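Nrps/pks (Streptomyces albus, PDB 4OPF) probably catalyses decarboxylative Claisen condensation of acyl units, as one ketosynthase domain of the AT-less type I polyketide synthase that makes oxazolomycin. Local coordinates at residues Glu86-Phe90 with Arg423-Arg428; Pro79-Leu84 with Ala185-Leu189; Gly55-Leu59 with Pro223-Val227; Val111-Arg116 with Gln136-Ala140. One frame throughout, in Å; residues are numbered along the deposited sequence.

Contact 1: Glu86-Phe90 with Arg423-Arg428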
loop_
_atom_site.group_PDB
_atom_site.type_symbol
_atom_site.label_atom_id
_atom_site.label_comp_id
_atom_site.label_asym_id
_atom_site.label_seq_id
_atom_site.Cartn_x
_atom_site.Cartn_y
_atom_site.Cartn_z
ATOM N N GLU A 86 21.419 -5.404 3.043
ATOM C CA GLU A 86 22.145 -6.129 4.101
ATOM C C GLU A 86 21.190 -6.694 5.106
ATOM O O GLU A 86 21.286 -7.863 5.464
ATOM C CB GLU A 86 23.120 -5.261 4.911
ATOM C CG GLU A 86 24.370 -4.881 4.241
ATOM C CD GLU A 86 25.407 -4.224 5.174
ATOM O OE1 GLU A 86 25.175 -4.028 6.408
ATOM O OE2 GLU A 86 26.492 -3.879 4.638
ATOM N N GLU A 87 20.333 -5.851 5.630
ATOM C CA GLU A 87 19.461 -6.333 6.703
ATOM C C GLU A 87 18.461 -7.367 6.232
ATOM O O GLU A 87 18.064 -8.215 7.009
ATOM C CB GLU A 87 18.730 -5.208 7.368
ATOM C CG GLU A 87 19.656 -4.350 8.181
ATOM C CD GLU A 87 20.313 -5.122 9.341
ATOM O OE1 GLU A 87 19.692 -6.014 10.009
ATOM O OE2 GLU A 87 21.479 -4.821 9.566
ATOM N N THR A 88 18.001 -7.282 4.984
ATOM C CA THR A 88 17.103 -8.317 4.460
ATOM C C THR A 88 17.888 -9.623 4.362
ATOM O O THR A 88 17.368 -10.661 4.772
ATOM C CB THR A 88 16.489 -7.906 3.130
ATOM O OG1 THR A 88 15.745 -6.688 3.321
ATOM C CG2 THR A 88 15.621 -9.028 2.557
ATOM N N LEU A 89 19.113 -9.585 3.835
ATOM C CA LEU A 89 19.949 -10.761 3.840
ATOM C C LEU A 89 20.077 -11.339 5.257
ATOM O O LEU A 89 19.954 -12.552 5.430
ATOM C CB LEU A 89 21.315 -10.484 3.265
ATOM C CG LEU A 89 22.298 -11.647 3.324
ATOM C CD1 LEU A 89 21.829 -12.864 2.516
ATOM C CD2 LEU A 89 23.624 -11.150 2.845
ATOM N N PHE A 90 20.307 -10.488 6.249
ATOM C CA PHE A 90 20.463 -10.971 7.595
ATOM C C PHE A 90 19.167 -11.535 8.171
ATOM O O PHE A 90 19.197 -12.463 8.990
ATOM C CB PHE A 90 21.030 -9.887 8.528
ATOM C CG PHE A 90 22.408 -9.371 8.156
ATOM C CD1 PHE A 90 23.272 -10.080 7.362
ATOM C CD2 PHE A 90 22.807 -8.129 8.598
ATOM C CE1 PHE A 90 24.523 -9.568 7.012
ATOM C CE2 PHE A 90 24.068 -7.610 8.260
ATOM C CZ PHE A 90 24.919 -8.333 7.473
ATOM N N ARG A 423 25.587 -15.161 9.426
ATOM C CA ARG A 423 25.661 -14.018 8.537
ATOM C C ARG A 423 26.938 -14.117 7.724
ATOM O O ARG A 423 27.964 -14.357 8.268
ATOM C CB ARG A 423 25.723 -12.744 9.351
ATOM C CG ARG A 423 24.455 -12.399 10.076
ATOM C CD ARG A 423 24.745 -11.274 11.060
ATOM N NE ARG A 423 23.506 -10.646 11.418
ATOM C CZ ARG A 423 23.334 -9.364 11.735
ATOM N NH1 ARG A 423 24.383 -8.504 11.742
ATOM N NH2 ARG A 423 22.078 -8.943 12.037
ATOM N N PRO A 424 26.886 -13.942 6.419
ATOM C CA PRO A 424 28.194 -13.884 5.745
ATOM C C PRO A 424 29.039 -12.710 6.212
ATOM O O PRO A 424 28.501 -11.706 6.689
ATOM C CB PRO A 424 27.831 -13.700 4.281
ATOM C CG PRO A 424 26.495 -13.068 4.308
ATOM C CD PRO A 424 25.773 -13.603 5.519
ATOM N N ARG A 425 30.355 -12.854 6.131
ATOM C CA ARG A 425 31.265 -11.751 6.458
ATOM C C ARG A 425 31.329 -10.826 5.249
ATOM O O ARG A 425 31.863 -11.197 4.202
ATOM C CB ARG A 425 32.686 -12.250 6.771
ATOM C CG ARG A 425 32.801 -13.219 7.945
ATOM C CD ARG A 425 34.131 -13.979 7.900
ATOM N NE ARG A 425 33.990 -15.367 8.359
ATOM C CZ ARG A 425 34.662 -15.933 9.365
ATOM N NH1 ARG A 425 34.417 -17.202 9.667
ATOM N NH2 ARG A 425 35.576 -15.259 10.066
ATOM N N LEU A 426 30.781 -9.628 5.395
ATOM C CA LEU A 426 30.784 -8.647 4.325
ATOM C C LEU A 426 32.058 -7.795 4.421
ATOM O O LEU A 426 32.539 -7.513 5.495
ATOM C CB LEU A 426 29.537 -7.783 4.438
ATOM C CG LEU A 426 28.197 -8.486 4.309
ATOM C CD1 LEU A 426 27.104 -7.452 4.420
ATOM C CD2 LEU A 426 28.074 -9.220 2.985
ATOM N N ALA A 427 32.618 -7.408 3.290
ATOM C CA ALA A 427 33.860 -6.626 3.287
ATOM C C ALA A 427 33.521 -5.167 3.036
ATOM O O ALA A 427 33.484 -4.737 1.880
ATOM C CB ALA A 427 34.830 -7.141 2.224
ATOM N N ARG A 428 33.289 -4.416 4.115
ATOM C CA ARG A 428 32.790 -3.045 4.020
ATOM C C ARG A 428 33.788 -1.916 3.740
ATOM O O ARG A 428 34.859 -1.845 4.344
ATOM C CB ARG A 428 32.049 -2.701 5.291
ATOM C CG ARG A 428 30.674 -3.339 5.324
ATOM C CD ARG A 428 30.425 -3.941 6.685
ATOM N NE ARG A 428 29.003 -4.141 6.884
ATOM C CZ ARG A 428 28.486 -5.111 7.622
ATOM N NH1 ARG A 428 29.272 -6.003 8.207
ATOM N NH2 ARG A 428 27.173 -5.201 7.762
HETATM O O HOH W 1 22.353 -6.268 12.128
HETATM O O HOH W 2 20.907 -12.570 11.186
#
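R423 lays its guanidinium flat on the ring of F90, with the two planes 20° apart. R423 is extended from CG to NE (chi2 169°), which lays the group along the ring. The charge sits off-centre, and R423 CZ comes to 3.4 Å from F90 CD2. R423 CD makes a CH-pi contact over the same face. The opposite face carries the backbone O of E86, near the rim. R428 NH2 comes in the ring plane at the F90 edge, 3.9 Å from F90 CZ. It also donates to E86 OE1 at 2.7 Å, the short arm of a salt bridge. That oxygen lies in the guanidinium plane of R428, yet the donor stands above the carboxylate. L89 CD2 packs against P424 CG at 3.7 Å. Two waters at the edge of the R423 guanidinium help fix its rotation. One accepts from R423 NH2 and probably donates to E87 OE2; the other accepts from R423 NE and donates to F90 O. Further out, R17 makes salt bridges to E86 and E87, and S15 OG bonds E87 OE1. This arginine-aromatic stack beside a salt bridge lays the tail on helix 79-95, consistent with a post-ketosynthase linker folding back onto its domain.

Contact 2: Pro79-Leu84 with Ala185-Leu189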
loop_
_atom_site.group_PDB
_atom_site.type_symbol
_atom_site.label_atom_id
_atom_site.label_comp_id
_atom_site.label_asym_id
_atom_site.label_seq_id
_atom_site.Cartn_x
_atom_site.Cartn_y
_atom_site.Cartn_z
ATOM N N PRO A 79 21.617 5.428 0.379
ATOM C CA PRO A 79 22.191 4.467 1.326
ATOM C C PRO A 79 21.189 3.669 2.136
ATOM O O PRO A 79 21.541 2.594 2.627
ATOM C CB PRO A 79 23.088 5.324 2.248
ATOM C CG PRO A 79 22.863 6.752 1.853
ATOM C CD PRO A 79 22.252 6.766 0.472
ATOM N N GLN A 80 19.957 4.164 2.269
ATOM C CA GLN A 80 18.897 3.379 2.900
ATOM C C GLN A 80 18.659 2.099 2.115
ATOM O O GLN A 80 18.337 1.075 2.704
ATOM C CB GLN A 80 17.606 4.194 3.000
ATOM C CG GLN A 80 17.722 5.478 3.820
ATOM C CD GLN A 80 16.403 6.244 3.909
ATOM O OE1 GLN A 80 15.932 6.507 5.000
ATOM N NE2 GLN A 80 15.811 6.624 2.751
ATOM N N ALA A 81 18.836 2.139 0.787
ATOM C CA ALA A 81 18.595 0.973 -0.012
ATOM C C ALA A 81 19.694 -0.068 0.242
ATOM O O ALA A 81 19.415 -1.274 0.359
ATOM C CB ALA A 81 18.499 1.336 -1.488
ATOM N N LEU A 82 20.931 0.372 0.336
ATOM C CA LEU A 82 22.038 -0.535 0.596
ATOM C C LEU A 82 21.914 -1.176 1.974
ATOM O O LEU A 82 22.173 -2.351 2.134
ATOM C CB LEU A 82 23.351 0.196 0.517
ATOM C CG LEU A 82 23.602 0.844 -0.846
ATOM C CD1 LEU A 82 24.834 1.721 -0.860
ATOM C CD2 LEU A 82 23.818 -0.268 -1.837
ATOM N N LEU A 83 21.500 -0.401 2.968
ATOM C CA LEU A 83 21.299 -0.930 4.283
ATOM C C LEU A 83 20.183 -1.963 4.326
ATOM O O LEU A 83 20.295 -2.951 5.031
ATOM C CB LEU A 83 20.953 0.221 5.209
ATOM C CG LEU A 83 20.779 -0.042 6.684
ATOM C CD1 LEU A 83 21.992 -0.688 7.255
ATOM C CD2 LEU A 83 20.482 1.270 7.419
ATOM N N LEU A 84 19.085 -1.708 3.630
ATOM C CA LEU A 84 17.994 -2.675 3.538
ATOM C C LEU A 84 18.431 -3.984 2.887
ATOM O O LEU A 84 17.962 -5.058 3.265
ATOM C CB LEU A 84 16.844 -2.129 2.715
ATOM C CG LEU A 84 15.877 -1.283 3.492
ATOM C CD1 LEU A 84 14.858 -0.766 2.481
ATOM C CD2 LEU A 84 15.145 -2.077 4.588
ATOM N N ALA A 185 9.744 -4.200 6.272
ATOM C CA ALA A 185 10.877 -3.482 6.779
ATOM C C ALA A 185 10.490 -2.055 7.073
ATOM O O ALA A 185 9.563 -1.513 6.499
ATOM C CB ALA A 185 11.991 -3.427 5.742
ATOM N N GLY A 186 11.313 -1.433 7.884
ATOM C CA GLY A 186 11.277 0.012 8.082
ATOM C C GLY A 186 12.700 0.485 8.092
ATOM O O GLY A 186 13.573 -0.202 8.620
ATOM N N VAL A 187 12.936 1.669 7.549
ATOM C CA VAL A 187 14.279 2.197 7.467
ATOM C C VAL A 187 14.255 3.727 7.555
ATOM O O VAL A 187 13.390 4.385 6.982
ATOM C CB VAL A 187 14.996 1.757 6.151
ATOM C CG1 VAL A 187 14.338 2.361 4.912
ATOM C CG2 VAL A 187 16.452 2.121 6.159
ATOM N N THR A 188 15.230 4.277 8.277
ATOM C CA THR A 188 15.516 5.717 8.254
ATOM C C THR A 188 16.977 5.932 8.438
ATOM O O THR A 188 17.555 5.425 9.378
ATOM C CB THR A 188 14.841 6.477 9.414
ATOM O OG1 THR A 188 13.430 6.421 9.265
ATOM C CG2 THR A 188 15.281 7.950 9.446
ATOM N N LEU A 189 17.571 6.666 7.521
ATOM C CA LEU A 189 18.872 7.257 7.710
ATOM C C LEU A 189 18.687 8.774 7.573
ATOM O O LEU A 189 17.890 9.238 6.766
ATOM C CB LEU A 189 19.864 6.787 6.656
ATOM C CG LEU A 189 20.323 5.334 6.827
ATOM C CD1 LEU A 189 21.289 4.956 5.700
ATOM C CD2 LEU A 189 21.015 5.118 8.166
HETATM O O HOH W 3 13.246 6.589 5.596
#
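Q80 reaches from its helix to the end of strand 181-188 and bonds the backbone of L189. Its CB rests on V187 CG2 at 4.0 Å. The next carbon, CG, packs on L189 CB at 3.8 Å, where the two side chains lie alongside and point opposite ways. The chain is extended beyond CG (chi2 -179°), and this carries the amide past the leucine to the strand end. There OE1 accepts from L189 N at 3.0 Å, with a fairly straight N-H angle of 161°. The donor is tilted slightly from the carbonyl plane. A water also donates to Q80 OE1 and, at 2.6 Å, to V187 O. At the other corner of the amide, NE2 is bonded to R114 O. Leucines complete the interface. L84 CD2 touches A185 CB at 3.6 Å, and its CD1 meets V187 CG1. L83 CD2 packs on L189 CD2 at 4.0 Å, while L189 CD1 lies against P79. V227 of the adjoining strand lines the same layer. Two donors therefore grip the amide oxygen, and NE2 has its own acceptor. The amide's rotation is probably well fixed, and this polar group is satisfied at the edge of an otherwise apolar helix-on-sheet packing.

Contact 3: Gly55-Leu59 with Pro223-Val227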
loop_
_atom_site.group_PDB
_atom_site.type_symbol
_atom_site.label_atom_id
_atom_site.label_comp_id
_atom_site.label_asym_id
_atom_site.label_seq_id
_atom_site.Cartn_x
_atom_site.Cartn_y
_atom_site.Cartn_z
ATOM N N GLY A 55 21.876 10.200 17.687
ATOM C CA GLY A 55 21.037 8.958 17.413
ATOM C C GLY A 55 21.342 8.230 16.070
ATOM O O GLY A 55 20.434 7.926 15.272
ATOM N N LEU A 56 22.624 7.978 15.809
ATOM C CA LEU A 56 23.084 7.503 14.527
ATOM C C LEU A 56 23.521 6.065 14.614
ATOM O O LEU A 56 23.894 5.593 15.700
ATOM C CB LEU A 56 24.238 8.333 14.032
ATOM C CG LEU A 56 23.938 9.815 13.894
ATOM C CD1 LEU A 56 25.124 10.508 13.228
ATOM C CD2 LEU A 56 22.677 10.081 13.114
ATOM N N LEU A 57 23.396 5.367 13.469
ATOM C CA LEU A 57 23.925 4.038 13.310
ATOM C C LEU A 57 25.398 4.319 13.064
ATOM O O LEU A 57 25.741 5.371 12.544
ATOM C CB LEU A 57 23.301 3.318 12.103
ATOM C CG LEU A 57 21.789 3.215 12.144
ATOM C CD1 LEU A 57 21.248 2.435 10.966
ATOM C CD2 LEU A 57 21.400 2.576 13.449
ATOM N N ASP A 58 26.272 3.405 13.438
ATOM C CA ASP A 58 27.689 3.617 13.144
ATOM C C ASP A 58 27.987 2.739 11.950
ATOM O O ASP A 58 28.505 1.641 12.084
ATOM C CB ASP A 58 28.585 3.325 14.369
ATOM C CG ASP A 58 28.530 4.456 15.437
ATOM O OD1 ASP A 58 28.551 5.658 15.066
ATOM O OD2 ASP A 58 28.459 4.142 16.655
ATOM N N LEU A 59 27.572 3.211 10.787
ATOM C CA LEU A 59 27.755 2.458 9.555
ATOM C C LEU A 59 29.218 2.484 9.169
ATOM O O LEU A 59 29.832 3.531 9.187
ATOM C CB LEU A 59 26.960 3.080 8.412
ATOM C CG LEU A 59 25.462 2.961 8.525
ATOM C CD1 LEU A 59 24.857 3.363 7.208
ATOM C CD2 LEU A 59 25.103 1.537 8.918
ATOM N N PRO A 223 15.714 13.036 16.690
ATOM C CA PRO A 223 15.614 12.175 15.514
ATOM C C PRO A 223 16.754 11.167 15.520
ATOM O O PRO A 223 17.862 11.465 15.994
ATOM C CB PRO A 223 15.731 13.147 14.333
ATOM C CG PRO A 223 15.330 14.480 14.891
ATOM C CD PRO A 223 15.877 14.457 16.312
ATOM N N ALA A 224 16.427 9.962 15.066
ATOM C CA ALA A 224 17.325 8.844 15.092
ATOM C C ALA A 224 17.232 8.018 13.791
ATOM O O ALA A 224 16.298 8.137 13.017
ATOM C CB ALA A 224 16.980 7.955 16.258
ATOM N N GLU A 225 18.184 7.136 13.633
ATOM C CA GLU A 225 18.279 6.257 12.497
ATOM C C GLU A 225 17.866 4.902 12.977
ATOM O O GLU A 225 17.804 4.640 14.179
ATOM C CB GLU A 225 19.692 6.258 11.962
ATOM C CG GLU A 225 20.054 7.609 11.413
ATOM C CD GLU A 225 21.413 7.621 10.731
ATOM O OE1 GLU A 225 22.364 6.926 11.206
ATOM O OE2 GLU A 225 21.523 8.348 9.713
ATOM N N GLY A 226 17.539 4.049 12.027
ATOM C CA GLY A 226 17.259 2.662 12.328
ATOM C C GLY A 226 16.813 1.878 11.109
ATOM O O GLY A 226 16.381 2.446 10.098
ATOM N N VAL A 227 16.907 0.563 11.234
ATOM C CA VAL A 227 16.395 -0.374 10.238
ATOM C C VAL A 227 16.007 -1.688 10.904
ATOM O O VAL A 227 16.669 -2.191 11.824
ATOM C CB VAL A 227 17.432 -0.601 9.096
ATOM C CG1 VAL A 227 18.737 -1.116 9.644
ATOM C CG2 VAL A 227 16.933 -1.546 7.993
HETATM O O HOH W 4 24.811 6.922 10.242
#
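E225 and L57 set their side chains across each other, with E225 CB 3.7 Å from L57 CG. E225 is extended beyond CG (chi2 -174°), which brings its carboxylate up to the backbone of 55-59. OE1 accepts from L57 N at 2.9 Å, and the N-H angle of 165° makes this a straight bond. The oxygen uses its anti lone pair, the one facing away from OE2. L56 meets the same glutamate obliquely, and its CD2 lies 3.7 Å from E225 CD. The two leucines thus brace different parts of the side chain: L57 its base, L56 its carboxylate. A water donates to E225 OE1 at 2.6 Å and also to L57 O, so it bridges the carboxylate to a second backbone atom of L57. OE2 is bonded to L190 N. The backbones run in roughly the same direction here, 25° apart. E225 N donates to G55 O at 2.9 Å. A224 CA makes a C-H...O contact with that oxygen at 3.2 Å. L57 itself packs further onto L83 and L189, which places this loop beside helix 79-95. Three donors converge on the carboxylate, two on OE1 and one on OE2. They would favour its ionised form, and they let one buried acid tie the loop to the approach of strand 226-234.

Contact 4: Val111-Arg116 with Gln136-Ala140; sequences VGGRSR and QNYLA
V111 and L139 meet at about a right angle in the close-packed half of the contact. V111 CG1 touches L139 CB at 4.0 Å, and CG2 rests on A140 CA at 3.9 Å. Beyond them, L139 CD1 lies over the backbone of G113, 4.1 Å from its C. L84 and V155 pack round the same leucine, so this end is mainly apolar. The other half is polar and looser, with the side chains of R116 and Q136 poorly ordered. Y138 is its firm point. R116 N donates to Y138 OH at 2.8 Å, with an N-H angle of 167°, and lies in the ring plane at the edge. The ring is put there by a chi1 of 65°, with CG between backbone N and carbonyl carbon. S115 CB touches Y138 CE2 at 3.7 Å. One water sits above the centre of the ring, accepts from L139 N and lies 2.6 Å from S115 OG. D157 of the second subunit packs on Q136 and N137. Y138 OH is also bonded to D78 OD2. The hydroxyl accepts from R116 N and probably gives its proton to that carboxylate, which would strengthen both bonds and pin the loop to the helix start.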
loop_
_atom_site.group_PDB
_atom_site.type_symbol
_atom_site.label_atom_id
_atom_site.label_comp_id
_atom_site.label_asym_id
_atom_site.label_seq_id
_atom_site.Cartn_x
_atom_site.Cartn_y
_atom_site.Cartn_z
ATOM N N VAL A 111 7.825 -1.992 2.421
ATOM C CA VAL A 111 8.807 -1.185 3.118
ATOM C C VAL A 111 8.243 0.113 3.593
ATOM O O VAL A 111 7.583 0.805 2.834
ATOM C CB VAL A 111 9.992 -0.835 2.186
ATOM C CG1 VAL A 111 11.020 0.079 2.838
ATOM C CG2 VAL A 111 10.662 -2.116 1.740
ATOM N N GLY A 112 8.497 0.444 4.858
ATOM C CA GLY A 112 8.174 1.761 5.363
ATOM C C GLY A 112 9.423 2.607 5.320
ATOM O O GLY A 112 10.427 2.283 5.918
ATOM N N GLY A 113 9.372 3.698 4.606
ATOM C CA GLY A 113 10.541 4.491 4.441
ATOM C C GLY A 113 10.318 5.649 3.499
ATOM O O GLY A 113 9.362 5.683 2.728
ATOM N N ARG A 114 11.192 6.628 3.614
ATOM C CA ARG A 114 11.063 7.863 2.864
ATOM C C ARG A 114 12.145 7.871 1.814
ATOM O O ARG A 114 13.319 7.834 2.119
ATOM C CB ARG A 114 11.233 9.091 3.790
ATOM C CG ARG A 114 11.161 10.444 3.053
ATOM C CD ARG A 114 10.856 11.613 3.994
ATOM N NE ARG A 114 9.497 11.475 4.594
ATOM C CZ ARG A 114 9.217 11.111 5.858
ATOM N NH1 ARG A 114 10.183 10.817 6.744
ATOM N NH2 ARG A 114 7.939 11.014 6.253
ATOM N N SER A 115 11.709 7.923 0.585
ATOM C CA SER A 115 12.539 7.858 -0.571
ATOM C C SER A 115 13.125 9.224 -0.769
ATOM O O SER A 115 12.498 10.219 -0.430
ATOM C CB SER A 115 11.658 7.524 -1.767
ATOM O OG SER A 115 10.831 6.391 -1.443
ATOM N N ARG A 116 14.324 9.280 -1.300
ATOM C CA ARG A 116 14.962 10.572 -1.578
ATOM C C ARG A 116 15.110 10.764 -3.077
ATOM O O ARG A 116 14.200 10.385 -3.822
ATOM C CB ARG A 116 16.288 10.720 -0.804
ATOM C CG ARG A 116 17.377 9.696 -1.080
ATOM C CD ARG A 116 18.182 9.952 -2.366
ATOM N NE ARG A 116 19.634 9.812 -2.129
ATOM C CZ ARG A 116 20.553 9.447 -3.031
ATOM N NH1 ARG A 116 21.828 9.356 -2.665
ATOM N NH2 ARG A 116 20.229 9.153 -4.287
ATOM N N GLN A 136 10.953 6.043 -6.693
ATOM C CA GLN A 136 10.075 6.200 -5.493
ATOM C C GLN A 136 9.636 4.895 -4.857
ATOM O O GLN A 136 9.214 4.870 -3.668
ATOM C CB GLN A 136 8.846 7.071 -5.769
ATOM C CG GLN A 136 9.183 8.546 -5.968
ATOM C CD GLN A 136 10.579 8.760 -6.542
ATOM O OE1 GLN A 136 11.566 8.829 -5.793
ATOM N NE2 GLN A 136 10.676 8.836 -7.873
ATOM N N ASN A 137 9.705 3.816 -5.637
ATOM C CA ASN A 137 9.422 2.497 -5.104
ATOM C C ASN A 137 10.717 1.752 -4.922
ATOM O O ASN A 137 10.648 0.579 -4.526
ATOM C CB ASN A 137 8.488 1.742 -6.077
ATOM C CG ASN A 137 7.610 0.732 -5.383
ATOM O OD1 ASN A 137 6.852 1.067 -4.420
ATOM N ND2 ASN A 137 7.643 -0.532 -5.900
ATOM N N TYR A 138 11.877 2.414 -5.214
ATOM C CA TYR A 138 13.169 1.721 -5.310
ATOM C C TYR A 138 13.523 0.993 -4.002
ATOM O O TYR A 138 14.156 -0.039 -4.041
ATOM C CB TYR A 138 14.327 2.665 -5.736
ATOM C CG TYR A 138 14.608 3.739 -4.692
ATOM C CD1 TYR A 138 15.420 3.484 -3.596
ATOM C CD2 TYR A 138 14.057 4.995 -4.801
ATOM C CE1 TYR A 138 15.687 4.465 -2.654
ATOM C CE2 TYR A 138 14.290 5.976 -3.838
ATOM C CZ TYR A 138 15.093 5.693 -2.755
ATOM O OH TYR A 138 15.340 6.670 -1.809
ATOM N N LEU A 139 13.095 1.499 -2.833
ATOM C CA LEU A 139 13.450 0.850 -1.592
ATOM C C LEU A 139 12.933 -0.600 -1.566
ATOM O O LEU A 139 13.666 -1.484 -1.066
ATOM C CB LEU A 139 12.928 1.611 -0.345
ATOM C CG LEU A 139 13.620 2.950 -0.058
ATOM C CD1 LEU A 139 12.909 3.584 1.096
ATOM C CD2 LEU A 139 15.082 2.762 0.332
ATOM N N ALA A 140 11.694 -0.816 -2.032
ATOM C CA ALA A 140 11.136 -2.161 -2.133
ATOM C C ALA A 140 11.669 -2.870 -3.401
ATOM O O ALA A 140 12.069 -4.044 -3.365
ATOM C CB ALA A 140 9.617 -2.101 -2.142
HETATM O O HOH W 5 11.503 4.056 -2.402
#

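From the N terminus, contact 3 closes the first loop, from 55-59 to the start of strand 226-234. Contact 2 is nested inside it and joins helix 79-95 to strand 181-188. Contact 4 is nested deeper, linking the end of strand 107-112 to helix 138-147. Contact 1 starts further along helix 79-95 and reaches the C-terminal tail. It therefore crosses contacts 2 and 3 and encloses contact 4. Strands 107-112, 181-188 and 226-234 are neighbours in one sheet. A185 O and G112 N probably bond contact 2 to contact 4, and T188 N and G226 O probably bond contact 2 to contact 3. E87 packs on V227 between contacts 1 and 3.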